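PDB 4NZS: beta-ketothiolase BktB from Ralstonia eutropha, which catalyses the condensation of acetyl-CoA with a second acetyl-CoA or with propionyl-CoA to form 3-oxoacyl-CoA products, supplying precursors for PHBV. Local coordinates for residues V16-G21 / Q204-V209; V12-R17 / A45-S50. All blocks are in the same frame, centred on the assembly; numbering follows the deposited sequence.

How the interactions relate
Both contacts use strand 10-22, near the middle of the large mixed sheet of the chain. Their segments overlap at V16 and R17, and V16 makes contacts in both. Interaction 2 packs the strand, from V13 to V16, against the C-terminal end of helix 32-47. Interaction 1 follows further along the same strand, where the loop 204-207 leading to strand 208-210 pairs with R17. The two centres lie about 14 Å apart. They meet where I205 O comes within 4.2 Å of R46 NH2, a packing contact. V16 touches Q204 and V206 in one and R46 in the other. Both contacts are structural packing, away from the probable active-site residues C95, H355 and C385.

Interaction 1 of 2, residues V16-G21 / Q204-V209; sequences VRTAIG and QIVPVV
V16 lays its CG2 methyl on the carbonyl oxygen of Q204, with CG2 to O at 3.3 Å. Its CG1 meets V206 CG1 at 4.2 Å, and the two valine side chains cross at about a right angle. R17 makes both backbone bonds. Its N donates to Q204 O at 2.9 Å, and its O accepts V206 N at 2.9 Å (N-H...O 165°). The same oxygen also receives a CA-H...O contact from I205 CA at 3.2 Å. Here loop 204-207 forms a single parallel beta bridge, R17 with I205, with strand 10-22 of the thiolase N-terminal domain. The R17 chain runs extended from CG to NE and carries its guanidinium over I205, whose CG1 lies 3.7 Å above the plane on one face, offset toward the rim. NH1 donates to T18 O, on a lone pair in the carbonyl plane, and forms a salt bridge with D222. These two partners would limit rotation of the group. T18 points its CB away from the loop, yet its CG2 reaches V208 CG1 at 4.0 Å. OG1 of T18 donates to A19 O from above the carbonyl plane and also bonds A260 N. At A19, CB packs on I205 CG2 at 4.1 Å.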
loop_
_atom_site.group_PDB
_atom_site.type_symbol
_atom_site.label_atom_id
_atom_site.label_comp_id
_atom_site.label_asym_id
_atom_site.label_seq_id
_atom_site.Cartn_x
_atom_site.Cartn_y
_atom_site.Cartn_z
ATOM N N VAL A 16 -30.277 5.374 22.372
ATOM C CA VAL A 16 -30.586 5.302 20.942
ATOM C C VAL A 16 -29.452 4.635 20.115
ATOM O O VAL A 16 -28.289 4.557 20.585
ATOM C CB VAL A 16 -30.920 6.756 20.454
ATOM C CG1 VAL A 16 -30.047 7.225 19.282
ATOM C CG2 VAL A 16 -32.393 6.903 20.117
ATOM N N ARG A 17 -29.780 4.198 18.888
ATOM C CA ARG A 17 -28.803 3.527 18.040
ATOM C C ARG A 17 -29.089 3.565 16.532
ATOM O O ARG A 17 -30.196 3.617 16.140
ATOM C CB ARG A 17 -28.728 2.067 18.458
ATOM C CG ARG A 17 -29.974 1.247 18.197
ATOM C CD ARG A 17 -29.586 -0.222 18.390
ATOM N NE ARG A 17 -30.621 -1.216 18.154
ATOM C CZ ARG A 17 -30.885 -1.771 16.981
ATOM N NH1 ARG A 17 -30.254 -1.395 15.887
ATOM N NH2 ARG A 17 -31.833 -2.680 16.887
ATOM N N THR A 18 -28.068 3.544 15.691
ATOM C CA THR A 18 -28.285 3.158 14.293
ATOM C C THR A 18 -28.806 1.755 14.320
ATOM O O THR A 18 -28.709 1.082 15.341
ATOM C CB THR A 18 -26.995 3.166 13.430
ATOM O OG1 THR A 18 -26.099 2.126 13.839
ATOM C CG2 THR A 18 -26.295 4.553 13.553
ATOM N N ALA A 19 -29.407 1.370 13.210
ATOM C CA ALA A 19 -29.618 -0.032 12.858
ATOM C C ALA A 19 -28.273 -0.639 12.531
ATOM O O ALA A 19 -27.335 0.103 12.261
ATOM C CB ALA A 19 -30.517 -0.109 11.620
ATOM N N ILE A 20 -28.191 -1.965 12.425
ATOM C CA ILE A 20 -26.916 -2.636 12.248
ATOM C C ILE A 20 -26.728 -3.051 10.814
ATOM O O ILE A 20 -27.625 -3.696 10.248
ATOM C CB ILE A 20 -26.825 -3.879 13.122
ATOM C CG1 ILE A 20 -26.996 -3.471 14.581
ATOM C CG2 ILE A 20 -25.482 -4.572 12.901
ATOM C CD1 ILE A 20 -27.404 -4.588 15.542
ATOM N N GLY A 21 -25.549 -2.723 10.257
ATOM C CA GLY A 21 -25.170 -3.125 8.923
ATOM C C GLY A 21 -24.414 -4.458 8.838
ATOM O O GLY A 21 -23.720 -4.862 9.793
ATOM N N GLN A 204 -36.057 3.228 19.038
ATOM C CA GLN A 204 -34.646 3.214 19.441
ATOM C C GLN A 204 -33.720 3.459 18.248
ATOM O O GLN A 204 -32.659 4.086 18.385
ATOM C CB GLN A 204 -34.292 1.906 20.189
ATOM C CG GLN A 204 -34.184 0.647 19.343
ATOM C CD GLN A 204 -34.189 -0.610 20.199
ATOM O OE1 GLN A 204 -35.205 -0.969 20.796
ATOM N NE2 GLN A 204 -33.058 -1.300 20.244
ATOM N N ILE A 205 -34.131 2.985 17.084
ATOM C CA ILE A 205 -33.367 3.190 15.874
ATOM C C ILE A 205 -33.484 4.613 15.302
ATOM O O ILE A 205 -34.587 5.169 15.166
ATOM C CB ILE A 205 -33.726 2.164 14.791
ATOM C CG1 ILE A 205 -33.294 0.765 15.268
ATOM C CG2 ILE A 205 -33.020 2.490 13.480
ATOM C CD1 ILE A 205 -33.648 -0.305 14.289
ATOM N N VAL A 206 -32.310 5.166 14.970
ATOM C CA VAL A 206 -32.171 6.408 14.212
ATOM C C VAL A 206 -31.732 6.068 12.803
ATOM O O VAL A 206 -30.745 5.357 12.634
ATOM C CB VAL A 206 -31.181 7.379 14.887
ATOM C CG1 VAL A 206 -29.799 6.749 15.143
ATOM C CG2 VAL A 206 -31.084 8.644 14.087
ATOM N N PRO A 207 -32.487 6.524 11.787
ATOM C CA PRO A 207 -32.178 6.051 10.465
ATOM C C PRO A 207 -30.990 6.771 9.956
ATOM O O PRO A 207 -30.742 7.884 10.413
ATOM C CB PRO A 207 -33.403 6.456 9.642
ATOM C CG PRO A 207 -34.456 6.800 10.643
ATOM C CD PRO A 207 -33.681 7.376 11.773
ATOM N N VAL A 208 -30.257 6.176 9.019
ATOM C CA VAL A 208 -29.189 6.933 8.397
ATOM C C VAL A 208 -29.547 7.294 6.942
ATOM O O VAL A 208 -29.588 6.475 6.026
ATOM C CB VAL A 208 -27.765 6.347 8.661
ATOM C CG1 VAL A 208 -27.720 5.670 10.033
ATOM C CG2 VAL A 208 -27.318 5.403 7.567
ATOM N N VAL A 209 -29.956 8.554 6.831
ATOM C CA VAL A 209 -30.108 9.256 5.582
ATOM C C VAL A 209 -28.763 9.240 4.925
ATOM O O VAL A 209 -27.786 9.773 5.459
ATOM C CB VAL A 209 -30.503 10.743 5.792
ATOM C CG1 VAL A 209 -31.955 10.861 6.235
ATOM C CG2 VAL A 209 -29.564 11.457 6.788
#

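Interaction 2 of 2, residues V12-R17 / A45-S50; sequences VVSGVR and ARAQVS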
loop_
_atom_site.group_PDB
_atom_site.type_symbol
_atom_site.label_atom_id
_atom_site.label_comp_id
_atom_site.label_asym_id
_atom_site.label_seq_id
_atom_site.Cartn_x
_atom_site.Cartn_y
_atom_site.Cartn_z
ATOM N N VAL A 12 -30.594 7.039 33.232
ATOM C CA VAL A 12 -30.576 7.162 31.783
ATOM C C VAL A 12 -31.803 7.804 31.178
ATOM O O VAL A 12 -32.860 7.168 31.022
ATOM C CB VAL A 12 -30.446 5.803 31.104
ATOM C CG1 VAL A 12 -30.073 6.032 29.651
ATOM C CG2 VAL A 12 -29.419 4.960 31.854
ATOM N N VAL A 13 -31.625 9.033 30.730
ATOM C CA VAL A 13 -32.727 9.773 30.182
ATOM C C VAL A 13 -33.097 9.248 28.801
ATOM O O VAL A 13 -34.212 8.844 28.577
ATOM C CB VAL A 13 -32.418 11.253 30.118
ATOM C CG1 VAL A 13 -33.697 11.996 29.748
ATOM C CG2 VAL A 13 -31.856 11.773 31.456
ATOM N N SER A 14 -32.159 9.238 27.868
ATOM C CA SER A 14 -32.406 8.698 26.532
ATOM C C SER A 14 -31.391 7.629 26.176
ATOM O O SER A 14 -30.306 7.540 26.800
ATOM C CB SER A 14 -32.296 9.800 25.502
ATOM O OG SER A 14 -30.941 10.162 25.337
ATOM N N GLY A 15 -31.738 6.839 25.165
ATOM C CA GLY A 15 -30.904 5.728 24.716
ATOM C C GLY A 15 -31.253 5.392 23.277
ATOM O O GLY A 15 -32.399 5.107 22.990
ATOM N N VAL A 16 -30.277 5.374 22.372
ATOM C CA VAL A 16 -30.586 5.302 20.942
ATOM C C VAL A 16 -29.452 4.635 20.115
ATOM O O VAL A 16 -28.289 4.557 20.585
ATOM C CB VAL A 16 -30.920 6.756 20.454
ATOM C CG1 VAL A 16 -30.047 7.225 19.282
ATOM C CG2 VAL A 16 -32.393 6.903 20.117
ATOM N N ARG A 17 -29.780 4.198 18.888
ATOM C CA ARG A 17 -28.803 3.527 18.040
ATOM C C ARG A 17 -29.089 3.565 16.532
ATOM O O ARG A 17 -30.196 3.617 16.140
ATOM C CB ARG A 17 -28.728 2.067 18.458
ATOM C CG ARG A 17 -29.974 1.247 18.197
ATOM C CD ARG A 17 -29.586 -0.222 18.390
ATOM N NE ARG A 17 -30.621 -1.216 18.154
ATOM C CZ ARG A 17 -30.885 -1.771 16.981
ATOM N NH1 ARG A 17 -30.254 -1.395 15.887
ATOM N NH2 ARG A 17 -31.833 -2.680 16.887
ATOM N N ALA A 45 -31.911 14.942 21.433
ATOM C CA ALA A 45 -33.265 15.256 21.046
ATOM C C ALA A 45 -34.298 14.534 21.889
ATOM O O ALA A 45 -35.270 15.131 22.317
ATOM C CB ALA A 45 -33.454 14.911 19.579
ATOM N N ARG A 46 -34.138 13.230 22.050
ATOM C CA ARG A 46 -35.034 12.444 22.889
ATOM C C ARG A 46 -34.919 12.823 24.340
ATOM O O ARG A 46 -35.892 12.880 25.064
ATOM C CB ARG A 46 -34.789 10.957 22.714
ATOM C CG ARG A 46 -34.618 10.552 21.272
ATOM C CD ARG A 46 -35.709 9.616 20.799
ATOM N NE ARG A 46 -35.416 9.152 19.453
ATOM C CZ ARG A 46 -36.326 8.883 18.532
ATOM N NH1 ARG A 46 -37.613 9.014 18.806
ATOM N NH2 ARG A 46 -35.944 8.474 17.334
ATOM N N ALA A 47 -33.701 13.071 24.766
ATOM C CA ALA A 47 -33.454 13.490 26.119
ATOM C C ALA A 47 -33.937 14.913 26.297
ATOM O O ALA A 47 -33.960 15.429 27.399
ATOM C CB ALA A 47 -31.984 13.379 26.446
ATOM N N GLN A 48 -34.270 15.572 25.197
ATOM C CA GLN A 48 -34.690 16.958 25.269
ATOM C C GLN A 48 -33.614 17.736 26.010
ATOM O O GLN A 48 -33.869 18.390 26.998
ATOM C CB GLN A 48 -36.058 17.078 25.935
ATOM C CG GLN A 48 -37.189 17.376 24.962
ATOM C CD GLN A 48 -38.478 16.653 25.301
ATOM O OE1 GLN A 48 -38.740 16.332 26.451
ATOM N NE2 GLN A 48 -39.290 16.398 24.291
ATOM N N VAL A 49 -32.386 17.567 25.546
ATOM C CA VAL A 49 -31.206 18.110 26.191
ATOM C C VAL A 49 -30.268 18.835 25.215
ATOM O O VAL A 49 -30.019 18.365 24.120
ATOM C CB VAL A 49 -30.466 16.973 26.905
ATOM C CG1 VAL A 49 -30.385 15.770 25.994
ATOM C CG2 VAL A 49 -29.095 17.403 27.383
ATOM N N SER A 50 -29.754 19.987 25.628
ATOM C CA SER A 50 -28.792 20.741 24.835
ATOM C C SER A 50 -27.420 20.119 24.905
ATOM O O SER A 50 -27.115 19.421 25.851
ATOM C CB SER A 50 -28.715 22.195 25.302
ATOM O OG SER A 50 -27.934 22.978 24.421
#
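S14 OG sits 3.6 Å from A47 CB and is gripped by two backbone groups: it donates to A43 O of helix 32-47, and makes a weak hydrogen bond with V264 N of strand 257-267. With chi1 at 73°, OG lies between the backbone N and the carbonyl carbon, which sets it beside the A47 methyl. The serine CB touches two helix residues, 3.7 Å from A47 CB and 3.9 Å from R46 CB. V13 comes up beside it: its CG1, anti to the backbone N (chi1 -171°), meets A47 CB at 4.0 Å. V13 and S14 face V264 in a classic beta bulge, and both direct their CB atoms at the helix. The helix ends here in a Schellman motif. Q48, with positive phi, is its C-prime residue; V49 N bonds L44 O, and Q48 N bonds A45 O weakly at 3.1 Å. Helix 32-47 is the crossover from strand 10-22 to the parallel strand 57-60, with strands 116-124 and 257-267 between them, as in the thiolase fold. V16 CG2 touches R46 NE at 3.8 Å, with the two side chains at about a right angle. R46 NH1 forms a long, weak ion pair with D203.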